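PDB 6OJ1: endo alpha-1,4 polygalactosaminidase from Neosartorya fumigata, which hydrolyses internal alpha-1,4 linkages in galactosamine-containing polysaccharide and so disrupts microbial biofilms. Local coordinates for residues F228-P233 and M268-W273; Y48-T53 and E58-D63; D191-V196 and Y217-Q222. All coordinates share one frame; numbering follows the deposited sequence.

Interaction 1: F228-P233 and M268-W273. With MAN (alpha-D-mannopyranose), chain B.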
loop_
_atom_site.group_PDB
_atom_site.type_symbol
_atom_site.label_atom_id
_atom_site.label_comp_id
_atom_site.label_asym_id
_atom_site.label_seq_id
_atom_site.Cartn_x
_atom_site.Cartn_y
_atom_site.Cartn_z
ATOM N N PHE A 228 5.221 0.105 -7.375
ATOM C CA PHE A 228 5.026 1.478 -6.927
ATOM C C PHE A 228 5.991 1.697 -5.771
ATOM O O PHE A 228 5.777 1.207 -4.658
ATOM C CB PHE A 228 3.558 1.701 -6.585
ATOM C CG PHE A 228 2.669 1.543 -7.782
ATOM C CD1 PHE A 228 2.873 2.339 -8.907
ATOM C CD2 PHE A 228 1.658 0.589 -7.812
ATOM C CE1 PHE A 228 2.077 2.199 -10.047
ATOM C CE2 PHE A 228 0.852 0.444 -8.942
ATOM C CZ PHE A 228 1.065 1.247 -10.062
ATOM N N HIS A 229 7.080 2.409 -6.057
ATOM C CA HIS A 229 8.296 2.363 -5.257
ATOM C C HIS A 229 8.513 3.697 -4.558
ATOM O O HIS A 229 8.565 4.741 -5.215
ATOM C CB HIS A 229 9.483 2.002 -6.157
ATOM C CG HIS A 229 10.820 2.193 -5.516
ATOM N ND1 HIS A 229 11.830 2.908 -6.122
ATOM C CD2 HIS A 229 11.318 1.761 -4.331
ATOM C CE1 HIS A 229 12.893 2.915 -5.336
ATOM N NE2 HIS A 229 12.607 2.232 -4.241
ATOM N N ILE A 230 8.661 3.661 -3.231
ATOM C CA ILE A 230 8.864 4.861 -2.415
ATOM C C ILE A 230 10.252 4.823 -1.798
ATOM O O ILE A 230 10.672 3.788 -1.270
ATOM C CB ILE A 230 7.812 4.970 -1.292
ATOM C CG1 ILE A 230 6.396 4.752 -1.807
ATOM C CG2 ILE A 230 7.918 6.321 -0.589
ATOM C CD1 ILE A 230 5.379 4.617 -0.665
ATOM N N GLU A 231 10.963 5.957 -1.840
ATOM C CA GLU A 231 12.160 6.140 -1.031
ATOM C C GLU A 231 12.004 7.408 -0.206
ATOM O O GLU A 231 11.310 8.347 -0.610
ATOM C CB GLU A 231 13.442 6.219 -1.876
ATOM C CG GLU A 231 13.768 4.920 -2.658
ATOM C CD GLU A 231 14.322 3.800 -1.784
ATOM O OE1 GLU A 231 14.963 4.097 -0.753
ATOM O OE2 GLU A 231 14.129 2.613 -2.141
ATOM N N TYR A 232 12.654 7.422 0.960
ATOM C CA TYR A 232 12.515 8.491 1.948
ATOM C C TYR A 232 13.895 9.063 2.252
ATOM O O TYR A 232 14.441 8.849 3.342
ATOM C CB TYR A 232 11.872 7.982 3.236
ATOM C CG TYR A 232 10.493 7.364 3.107
ATOM C CD1 TYR A 232 9.385 8.137 2.790
ATOM C CD2 TYR A 232 10.304 6.008 3.344
ATOM C CE1 TYR A 232 8.114 7.566 2.694
ATOM C CE2 TYR A 232 9.051 5.427 3.260
ATOM C CZ TYR A 232 7.956 6.208 2.932
ATOM O OH TYR A 232 6.696 5.648 2.844
ATOM N N PRO A 233 14.483 9.811 1.320
ATOM C CA PRO A 233 15.892 10.208 1.490
ATOM C C PRO A 233 16.133 11.217 2.606
ATOM O O PRO A 233 17.276 11.325 3.071
ATOM C CB PRO A 233 16.262 10.787 0.117
ATOM C CG PRO A 233 14.982 11.192 -0.480
ATOM C CD PRO A 233 13.937 10.225 0.017
ATOM N N MET A 268 8.622 11.105 4.779
ATOM C CA MET A 268 8.159 9.947 5.545
ATOM C C MET A 268 6.702 10.096 5.980
ATOM O O MET A 268 6.008 9.091 6.186
ATOM C CB MET A 268 9.067 9.728 6.768
ATOM C CG MET A 268 8.695 8.533 7.636
ATOM S SD MET A 268 9.222 6.938 6.960
ATOM C CE MET A 268 10.996 7.068 7.106
ATOM N N ASN A 269 6.198 11.331 6.087
ATOM C CA ASN A 269 4.803 11.504 6.475
ATOM C C ASN A 269 3.839 11.319 5.306
ATOM O O ASN A 269 2.624 11.346 5.521
ATOM C CB ASN A 269 4.585 12.876 7.157
ATOM C CG ASN A 269 4.735 14.072 6.215
ATOM O OD1 ASN A 269 4.920 13.918 5.007
ATOM N ND2 ASN A 269 4.631 15.294 6.780
ATOM N N LEU A 270 4.356 11.122 4.089
ATOM C CA LEU A 270 3.541 10.891 2.893
ATOM C C LEU A 270 2.497 11.998 2.691
ATOM O O LEU A 270 1.342 11.743 2.335
ATOM C CB LEU A 270 2.900 9.499 2.934
ATOM C CG LEU A 270 3.926 8.363 2.796
ATOM C CD1 LEU A 270 3.207 6.989 3.014
ATOM C CD2 LEU A 270 4.638 8.419 1.443
ATOM N N ASN A 271 2.917 13.249 2.889
ATOM C CA ASN A 271 2.080 14.387 2.518
ATOM C C ASN A 271 2.194 14.645 1.009
ATOM O O ASN A 271 2.650 13.767 0.271
ATOM C CB ASN A 271 2.445 15.615 3.372
ATOM C CG ASN A 271 3.879 16.122 3.135
ATOM O OD1 ASN A 271 4.604 15.620 2.275
ATOM N ND2 ASN A 271 4.271 17.153 3.890
ATOM N N ASN A 272 1.778 15.826 0.521
ATOM C CA ASN A 272 1.718 16.047 -0.929
ATOM C C ASN A 272 3.098 15.989 -1.589
ATOM O O ASN A 272 3.224 15.526 -2.734
ATOM C CB ASN A 272 1.085 17.415 -1.252
ATOM C CG ASN A 272 -0.458 17.401 -1.223
ATOM O OD1 ASN A 272 -1.100 16.446 -1.651
ATOM N ND2 ASN A 272 -1.045 18.505 -0.750
ATOM N N TRP A 273 4.134 16.503 -0.925
ATOM C CA TRP A 273 5.406 16.752 -1.605
ATOM C C TRP A 273 5.928 15.492 -2.282
ATOM O O TRP A 273 5.896 14.408 -1.702
ATOM C CB TRP A 273 6.458 17.259 -0.621
ATOM C CG TRP A 273 7.793 17.453 -1.273
ATOM C CD1 TRP A 273 8.204 18.539 -1.992
ATOM C CD2 TRP A 273 8.884 16.525 -1.286
ATOM N NE1 TRP A 273 9.495 18.354 -2.431
ATOM C CE2 TRP A 273 9.927 17.120 -2.021
ATOM C CE3 TRP A 273 9.072 15.243 -0.753
ATOM C CZ2 TRP A 273 11.147 16.491 -2.223
ATOM C CZ3 TRP A 273 10.288 14.616 -0.954
ATOM C CH2 TRP A 273 11.306 15.233 -1.690
HETATM C C1 MAN B . 3.306 18.949 10.216
HETATM C C2 MAN B . 3.189 17.474 9.734
HETATM C C3 MAN B . 4.384 16.644 10.226
HETATM C C4 MAN B . 5.726 17.351 9.892
HETATM C C5 MAN B . 5.709 18.793 10.459
HETATM C C6 MAN B . 6.952 19.596 10.124
HETATM O O2 MAN B . 3.221 17.389 8.310
HETATM O O3 MAN B . 4.348 15.310 9.701
HETATM O O4 MAN B . 6.829 16.631 10.443
HETATM O O5 MAN B . 4.571 19.510 9.915
HETATM O O6 MAN B . 6.836 20.867 10.764
HETATM O O HOH W 1 5.690 6.316 5.536
#
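The backbones of 228-233 and 268-273 come closest where Y232, just past the end of its strand, lies 5.8 Å CA to CA from M268 in an irregular loop. The tyrosine ring carries the contact. Over one face sits the thioether of M268, with SD 3.9 Å from the centroid of the Y232 ring and only 12° off the ring normal, a Met-aromatic contact. M268 leaves its backbone with CG anti to N (chi1 -179°) and then bends at both following torsions, which brings the sulfur over the ring centre, with CE above the CG end. At the ring edge, in its plane, L270 CD2 reaches Y232 CE1 at 3.8 Å, and more loosely meets I230 CG2.

This joins two consecutive strand-to-loop exits of a (beta/alpha)-barrel: 227-231 and 261-266 run parallel as neighbours, and 268-273 follows the second. The Y232 hydroxyl is hydrogen-bonded to E206 and accepts from a water whose oxygen is 3.0 Å from Y232 OH. That same water donates to M268 O, tying the phenol to the loop backbone. N269 OD1 accepts from N271 N in an Asx turn, while N269 ND2 donates almost straight (172°) to mannose O3 at 2.9 Å.

Interaction 2: Y48-T53 and E58-D63. With NAG (2-acetamido-2-deoxy-beta-D-glucopyranose), chain C; NAG (2-acetamido-2-deoxy-beta-D-glucopyranose), chain D.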
loop_
_atom_site.group_PDB
_atom_site.type_symbol
_atom_site.label_atom_id
_atom_site.label_comp_id
_atom_site.label_asym_id
_atom_site.label_seq_id
_atom_site.Cartn_x
_atom_site.Cartn_y
_atom_site.Cartn_z
ATOM N N TYR A 48 -3.341 13.542 4.800
ATOM C CA TYR A 48 -4.565 14.315 4.944
ATOM C C TYR A 48 -5.410 14.118 3.691
ATOM O O TYR A 48 -4.987 13.479 2.726
ATOM C CB TYR A 48 -4.266 15.811 5.197
ATOM C CG TYR A 48 -3.087 16.343 4.385
ATOM C CD1 TYR A 48 -3.148 16.410 2.998
ATOM C CD2 TYR A 48 -1.922 16.773 5.010
ATOM C CE1 TYR A 48 -2.087 16.882 2.254
ATOM C CE2 TYR A 48 -0.851 17.252 4.274
ATOM C CZ TYR A 48 -0.938 17.301 2.894
ATOM O OH TYR A 48 0.130 17.760 2.157
ATOM N N ALA A 49 -6.629 14.643 3.721
ATOM C CA ALA A 49 -7.491 14.558 2.551
ATOM C C ALA A 49 -6.773 15.163 1.350
ATOM O O ALA A 49 -6.126 16.204 1.464
ATOM C CB ALA A 49 -8.806 15.293 2.815
ATOM N N LEU A 50 -6.856 14.494 0.199
ATOM C CA LEU A 50 -6.115 14.956 -0.973
ATOM C C LEU A 50 -6.577 16.349 -1.388
ATOM O O LEU A 50 -7.765 16.572 -1.647
ATOM C CB LEU A 50 -6.280 13.968 -2.131
ATOM C CG LEU A 50 -5.474 14.342 -3.389
ATOM C CD1 LEU A 50 -3.954 14.141 -3.185
ATOM C CD2 LEU A 50 -5.969 13.573 -4.615
ATOM N N ASN A 51 -5.634 17.296 -1.443
ATOM C CA ASN A 51 -5.979 18.664 -1.815
ATOM C C ASN A 51 -4.988 19.230 -2.830
ATOM O O ASN A 51 -4.829 20.459 -2.927
ATOM C CB ASN A 51 -6.034 19.576 -0.584
ATOM C CG ASN A 51 -4.748 19.547 0.217
ATOM O OD1 ASN A 51 -3.842 18.778 -0.086
ATOM N ND2 ASN A 51 -4.661 20.403 1.239
ATOM N N ASP A 52 -4.317 18.364 -3.572
ATOM C CA ASP A 52 -3.400 18.786 -4.623
ATOM C C ASP A 52 -3.451 17.722 -5.709
ATOM O O ASP A 52 -2.989 16.599 -5.504
ATOM C CB ASP A 52 -1.986 18.961 -4.085
ATOM C CG ASP A 52 -1.044 19.540 -5.121
ATOM O OD1 ASP A 52 -1.400 19.545 -6.322
ATOM O OD2 ASP A 52 0.029 20.026 -4.723
ATOM N N THR A 53 -4.046 18.057 -6.849
ATOM C CA THR A 53 -4.069 17.144 -7.985
ATOM C C THR A 53 -3.212 17.674 -9.125
ATOM O O THR A 53 -3.392 17.275 -10.278
ATOM C CB THR A 53 -5.508 16.901 -8.441
ATOM O OG1 THR A 53 -6.102 18.143 -8.842
ATOM C CG2 THR A 53 -6.320 16.328 -7.294
ATOM N N GLU A 58 -0.585 9.282 -13.421
ATOM C CA GLU A 58 -1.763 8.543 -13.873
ATOM C C GLU A 58 -2.506 7.893 -12.720
ATOM O O GLU A 58 -3.708 7.637 -12.833
ATOM C CB GLU A 58 -1.385 7.441 -14.865
ATOM C CG GLU A 58 -0.974 7.886 -16.243
ATOM C CD GLU A 58 -0.754 6.697 -17.164
ATOM O OE1 GLU A 58 -1.669 5.847 -17.273
ATOM O OE2 GLU A 58 0.342 6.598 -17.754
ATOM N N ILE A 59 -1.807 7.567 -11.632
ATOM C CA ILE A 59 -2.388 6.832 -10.517
ATOM C C ILE A 59 -2.142 7.622 -9.242
ATOM O O ILE A 59 -1.015 8.061 -8.994
ATOM C CB ILE A 59 -1.788 5.415 -10.382
ATOM C CG1 ILE A 59 -2.170 4.542 -11.582
ATOM C CG2 ILE A 59 -2.232 4.786 -9.079
ATOM C CD1 ILE A 59 -1.388 3.219 -11.643
ATOM N N TYR A 60 -3.189 7.799 -8.438
ATOM C CA TYR A 60 -3.079 8.410 -7.118
ATOM C C TYR A 60 -3.459 7.383 -6.065
ATOM O O TYR A 60 -4.528 6.782 -6.160
ATOM C CB TYR A 60 -4.001 9.630 -6.980
ATOM C CG TYR A 60 -3.437 10.950 -7.495
ATOM C CD1 TYR A 60 -3.044 11.097 -8.814
ATOM C CD2 TYR A 60 -3.331 12.051 -6.651
ATOM C CE1 TYR A 60 -2.542 12.307 -9.282
ATOM C CE2 TYR A 60 -2.830 13.252 -7.102
ATOM C CZ TYR A 60 -2.441 13.374 -8.422
ATOM O OH TYR A 60 -1.951 14.573 -8.895
ATOM N N ASP A 61 -2.588 7.189 -5.071
ATOM C CA ASP A 61 -2.831 6.304 -3.931
ATOM C C ASP A 61 -3.135 7.220 -2.743
ATOM O O ASP A 61 -2.277 8.008 -2.322
ATOM C CB ASP A 61 -1.608 5.415 -3.689
ATOM C CG ASP A 61 -1.803 4.394 -2.579
ATOM O OD1 ASP A 61 -2.836 4.405 -1.880
ATOM O OD2 ASP A 61 -0.886 3.556 -2.416
ATOM N N ILE A 62 -4.369 7.155 -2.231
ATOM C CA ILE A 62 -4.824 8.071 -1.188
ATOM C C ILE A 62 -5.583 7.289 -0.120
ATOM O O ILE A 62 -6.036 6.160 -0.338
ATOM C CB ILE A 62 -5.713 9.196 -1.750
ATOM C CG1 ILE A 62 -6.971 8.598 -2.396
ATOM C CG2 ILE A 62 -4.936 10.044 -2.787
ATOM C CD1 ILE A 62 -7.929 9.647 -2.998
ATOM N N ASP A 63 -5.733 7.914 1.046
ATOM C CA ASP A 63 -6.350 7.236 2.184
ATOM C C ASP A 63 -7.830 6.941 1.947
ATOM O O ASP A 63 -8.597 7.808 1.516
ATOM C CB ASP A 63 -6.169 8.077 3.447
ATOM C CG ASP A 63 -6.660 7.353 4.685
ATOM O OD1 ASP A 63 -5.870 6.569 5.270
ATOM O OD2 ASP A 63 -7.847 7.534 5.040
HETATM C C1 NAG C . -3.532 20.459 2.126
HETATM C C2 NAG C . -2.816 21.803 2.055
HETATM C C3 NAG C . -1.764 21.915 3.162
HETATM C C4 NAG C . -2.348 21.571 4.528
HETATM C C5 NAG C . -3.042 20.215 4.458
HETATM C C6 NAG C . -3.760 19.840 5.733
HETATM C C7 NAG C . -2.726 22.695 -0.222
HETATM C C8 NAG C . -1.985 22.698 -1.524
HETATM N N2 NAG C . -2.199 21.946 0.749
HETATM O O3 NAG C . -1.251 23.241 3.165
HETATM O O4 NAG C . -1.299 21.500 5.490
HETATM O O5 NAG C . -4.041 20.253 3.433
HETATM O O6 NAG C . -4.685 20.849 6.119
HETATM O O7 NAG C . -3.745 23.357 -0.050
HETATM C C1 NAG D . -1.583 22.237 6.697
HETATM C C2 NAG D . -0.569 21.802 7.772
HETATM C C3 NAG D . -0.714 22.651 9.036
HETATM C C4 NAG D . -0.703 24.133 8.700
HETATM C C5 NAG D . -1.764 24.432 7.651
HETATM C C6 NAG D . -1.774 25.884 7.222
HETATM C C7 NAG D . 0.062 19.433 7.612
HETATM C C8 NAG D . -0.247 18.044 8.064
HETATM N N2 NAG D . -0.735 20.393 8.094
HETATM O O3 NAG D . 0.383 22.382 9.904
HETATM O O4 NAG D . -0.984 24.879 9.875
HETATM O O5 NAG D . -1.484 23.654 6.483
HETATM O O6 NAG D . -0.573 26.236 6.550
HETATM O O7 NAG D . 0.988 19.679 6.844
HETATM O O HOH W 2 -5.155 10.918 1.547
#
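L50 and Y60 meet at about a right angle in the dense part of this contact: L50 CD2 lies 3.7 Å from Y60 CD2, approaching the ring obliquely, and the same methyl is 4.1 Å from I62 CG2. With chi1 at -177°, L50 holds CG opposite its amide nitrogen, which carries the branched end onto the strand. At the edge of the Y60 ring, near its plane, D52 O stands 3.7 Å from CE2. The hydroxyl is hydrogen-bonded to V55 O.

Segment 48-53 belongs to the link between the first two parallel barrel strands, 42-45 and 59-63, a crossover without a helix. L75 of helix 69-77 packs against L50, T53 and Y60. At the Y48/D63 end the two backbones do not meet directly, and a water joins them, accepting from D63 N at 3.1 Å and lying near Y48 O.

Toward solvent the contact thins out. T53, though exposed, lays its backbone against Y60, with T53 C 3.4 Å from Y60 OH; its side chain stays farther off, CB 4.3 Å from OH. N51 takes no part in the packing; its ND2 is bonded covalently to C1 of the first N-acetylglucosamine. That sugar folds back over Y48: its C5 sits 3.6 Å above the Y48 ring plane, over the centre, consistent with a CH-pi contact. C8 of the second sugar comes to the ring edge, 3.7 Å from Y48 CD2.

Interaction 3: D191-V196 and Y217-Q222. With NAG (2-acetamido-2-deoxy-beta-D-glucopyranose), chain E; NAG (2-acetamido-2-deoxy-beta-D-glucopyranose), chain F.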
loop_
_atom_site.group_PDB
_atom_site.type_symbol
_atom_site.label_atom_id
_atom_site.label_comp_id
_atom_site.label_asym_id
_atom_site.label_seq_id
_atom_site.Cartn_x
_atom_site.Cartn_y
_atom_site.Cartn_z
ATOM N N ASP A 191 9.050 -11.701 1.229
ATOM C CA ASP A 191 9.225 -13.145 1.421
ATOM C C ASP A 191 8.049 -13.960 0.897
ATOM O O ASP A 191 8.230 -15.139 0.554
ATOM C CB ASP A 191 9.445 -13.469 2.897
ATOM C CG ASP A 191 10.795 -13.011 3.394
ATOM O OD1 ASP A 191 11.813 -13.436 2.810
ATOM O OD2 ASP A 191 10.841 -12.220 4.357
ATOM N N ILE A 192 6.844 -13.381 0.842
ATOM C CA ILE A 192 5.653 -14.142 0.450
ATOM C C ILE A 192 5.242 -13.898 -0.997
ATOM O O ILE A 192 4.204 -14.418 -1.432
ATOM C CB ILE A 192 4.446 -13.884 1.379
ATOM C CG1 ILE A 192 3.864 -12.465 1.224
ATOM C CG2 ILE A 192 4.808 -14.160 2.847
ATOM C CD1 ILE A 192 2.487 -12.285 1.892
ATOM N N ILE A 193 6.030 -13.127 -1.758
ATOM C CA ILE A 193 5.679 -12.831 -3.151
ATOM C C ILE A 193 5.271 -14.076 -3.942
ATOM O O ILE A 193 4.220 -14.040 -4.597
ATOM C CB ILE A 193 6.819 -12.061 -3.830
ATOM C CG1 ILE A 193 6.908 -10.619 -3.306
ATOM C CG2 ILE A 193 6.629 -12.082 -5.356
ATOM C CD1 ILE A 193 8.241 -9.971 -3.734
ATOM N N PRO A 194 6.049 -15.172 -3.960
ATOM C CA PRO A 194 5.677 -16.314 -4.814
ATOM C C PRO A 194 4.285 -16.846 -4.551
ATOM O O PRO A 194 3.643 -17.361 -5.470
ATOM C CB PRO A 194 6.733 -17.375 -4.460
ATOM C CG PRO A 194 7.883 -16.614 -3.971
ATOM C CD PRO A 194 7.313 -15.428 -3.245
ATOM N N SER A 195 3.799 -16.718 -3.319
ATOM C CA SER A 195 2.551 -17.342 -2.911
ATOM C C SER A 195 1.324 -16.471 -3.137
ATOM O O SER A 195 0.206 -16.976 -2.978
ATOM C CB SER A 195 2.617 -17.724 -1.437
ATOM O OG SER A 195 3.591 -18.729 -1.251
ATOM N N VAL A 196 1.501 -15.195 -3.500
ATOM C CA VAL A 196 0.377 -14.277 -3.681
ATOM C C VAL A 196 0.417 -13.539 -5.016
ATOM O O VAL A 196 -0.573 -12.908 -5.401
ATOM C CB VAL A 196 0.293 -13.238 -2.535
ATOM C CG1 VAL A 196 0.165 -13.934 -1.171
ATOM C CG2 VAL A 196 1.501 -12.232 -2.588
ATOM N N TYR A 217 11.786 -7.510 -5.422
ATOM C CA TYR A 217 10.543 -6.954 -5.934
ATOM C C TYR A 217 10.525 -6.832 -7.452
ATOM O O TYR A 217 9.445 -6.644 -8.028
ATOM C CB TYR A 217 10.290 -5.604 -5.261
ATOM C CG TYR A 217 10.118 -5.785 -3.772
ATOM C CD1 TYR A 217 8.867 -6.069 -3.234
ATOM C CD2 TYR A 217 11.215 -5.741 -2.906
ATOM C CE1 TYR A 217 8.694 -6.255 -1.877
ATOM C CE2 TYR A 217 11.053 -5.941 -1.534
ATOM C CZ TYR A 217 9.785 -6.200 -1.035
ATOM O OH TYR A 217 9.595 -6.409 0.309
ATOM N N ALA A 218 11.681 -6.975 -8.109
ATOM C CA ALA A 218 11.759 -6.875 -9.561
ATOM C C ALA A 218 11.015 -7.992 -10.279
ATOM O O ALA A 218 10.805 -7.885 -11.492
ATOM C CB ALA A 218 13.224 -6.862 -10.005
ATOM N N VAL A 219 10.611 -9.054 -9.573
ATOM C CA VAL A 219 9.814 -10.103 -10.201
ATOM C C VAL A 219 8.445 -9.586 -10.645
ATOM O O VAL A 219 7.831 -10.156 -11.553
ATOM C CB VAL A 219 9.681 -11.319 -9.244
ATOM C CG1 VAL A 219 8.958 -10.941 -7.955
ATOM C CG2 VAL A 219 8.971 -12.469 -9.927
ATOM N N PHE A 220 7.956 -8.489 -10.051
ATOM C CA PHE A 220 6.671 -7.951 -10.497
ATOM C C PHE A 220 6.758 -7.448 -11.931
ATOM O O PHE A 220 5.990 -7.931 -12.783
ATOM C CB PHE A 220 6.172 -6.885 -9.515
ATOM C CG PHE A 220 5.514 -7.453 -8.285
ATOM C CD1 PHE A 220 6.275 -7.815 -7.180
ATOM C CD2 PHE A 220 4.135 -7.654 -8.248
ATOM C CE1 PHE A 220 5.682 -8.347 -6.050
ATOM C CE2 PHE A 220 3.522 -8.184 -7.110
ATOM C CZ PHE A 220 4.292 -8.531 -6.013
ATOM N N PRO A 221 7.653 -6.512 -12.281
ATOM C CA PRO A 221 7.724 -6.096 -13.691
ATOM C C PRO A 221 8.181 -7.197 -14.624
ATOM O O PRO A 221 7.789 -7.197 -15.797
ATOM C CB PRO A 221 8.706 -4.910 -13.666
ATOM C CG PRO A 221 9.444 -5.038 -12.389
ATOM C CD PRO A 221 8.495 -5.649 -11.425
ATOM N N GLN A 222 8.985 -8.148 -14.141
ATOM C CA GLN A 222 9.314 -9.314 -14.952
ATOM C C GLN A 222 8.066 -10.097 -15.335
ATOM O O GLN A 222 8.076 -10.812 -16.342
ATOM C CB GLN A 222 10.318 -10.203 -14.206
ATOM C CG GLN A 222 11.701 -9.557 -14.039
ATOM C CD GLN A 222 12.610 -10.273 -13.037
ATOM O OE1 GLN A 222 12.245 -11.297 -12.457
ATOM N NE2 GLN A 222 13.806 -9.726 -12.835
HETATM C C1 NAG E . 2.457 -21.389 -3.829
HETATM C C2 NAG E . 3.842 -21.505 -3.197
HETATM C C3 NAG E . 4.870 -20.777 -4.066
HETATM C C4 NAG E . 4.823 -21.261 -5.517
HETATM C C5 NAG E . 3.376 -21.290 -6.031
HETATM C C6 NAG E . 3.227 -21.943 -7.386
HETATM C C7 NAG E . 3.707 -21.782 -0.759
HETATM C C8 NAG E . 3.744 -21.102 0.580
HETATM N N2 NAG E . 3.852 -20.993 -1.832
HETATM O O3 NAG E . 6.163 -20.979 -3.506
HETATM O O4 NAG E . 5.440 -20.295 -6.364
HETATM O O5 NAG E . 2.491 -21.978 -5.133
HETATM O O6 NAG E . 3.463 -21.005 -8.427
HETATM O O7 NAG E . 3.547 -22.992 -0.862
HETATM C C1 NAG F . -2.198 -21.501 -4.854
HETATM C C2 NAG F . -1.836 -20.484 -3.748
HETATM C C3 NAG F . -0.329 -20.505 -3.447
HETATM C C4 NAG F . 0.138 -21.934 -3.184
HETATM C C5 NAG F . -0.241 -22.814 -4.370
HETATM C C6 NAG F . 0.194 -24.257 -4.221
HETATM C C7 NAG F . -1.828 -18.404 -5.113
HETATM C C8 NAG F . -2.456 -17.047 -5.285
HETATM N N2 NAG F . -2.290 -19.139 -4.085
HETATM O O3 NAG F . -0.088 -19.678 -2.312
HETATM O O4 NAG F . 1.535 -22.044 -2.911
HETATM O O5 NAG F . -1.667 -22.804 -4.518
HETATM O O6 NAG F . -0.698 -25.003 -3.405
HETATM O O7 NAG F . -0.942 -18.808 -5.868
#
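Two aromatic rings receive I193, and neither offers it a face squarely. The F220 ring takes the isoleucine at its edge, near its plane, with I193 CG1 3.8 Å from F220 CE1; Y217 O lies in plane at the edge of the same ring. The Y217 ring is met obliquely, I193 CD1 coming to 4.0 Å from Y217 CD1. The other branch, I193 CG2, meets V219 CG1 tip to tip at 3.7 Å. The chi1 of I193 (-72°) sets CG1 beside the amide nitrogen and swings CG2 to the far side of it: CG1 and CD1 run along the F220 edge, CD1 going on to Y217, while CG2 turns to V219. The contact is wholly apolar, and I193 packs against three side chains.

On the outer side, S195 O accepts a hydrogen bond from O3 of one N-acetylglucosamine at 2.8 Å and another from N171 ND2, so that glycan lies against the turn carrying I193.

In the barrel, 193-196 and 219-222 are short, weakly bonded helical segments following strands 183-187 and 202-206. I193 also rests on L186 of the former strand, Y217 and F220 lie on S203 of the latter, and I192, S195 and V196 pack against helix 163-179.

How the interactions relate
All three contacts belong to one GH114 barrel, but only interactions 1 and 2 touch, with centres 13 Å apart. Two hydrogen bonds join them: N272 ND2 to N51 OD1 at 2.9 Å and N272 N to Y48 OH at 3.0 Å. The loop after the last parallel strand is thereby fastened to the loop after the first, across the closure of the barrel, next to the N51-linked glycan; the mannose held by N269 is consistent with an outer part of that glycan. Interaction 3 lies about 22 Å from interaction 1 and 26 Å from interaction 2, centre to centre, beside other surface sugars. These sugars are glycosylation, not bound substrate.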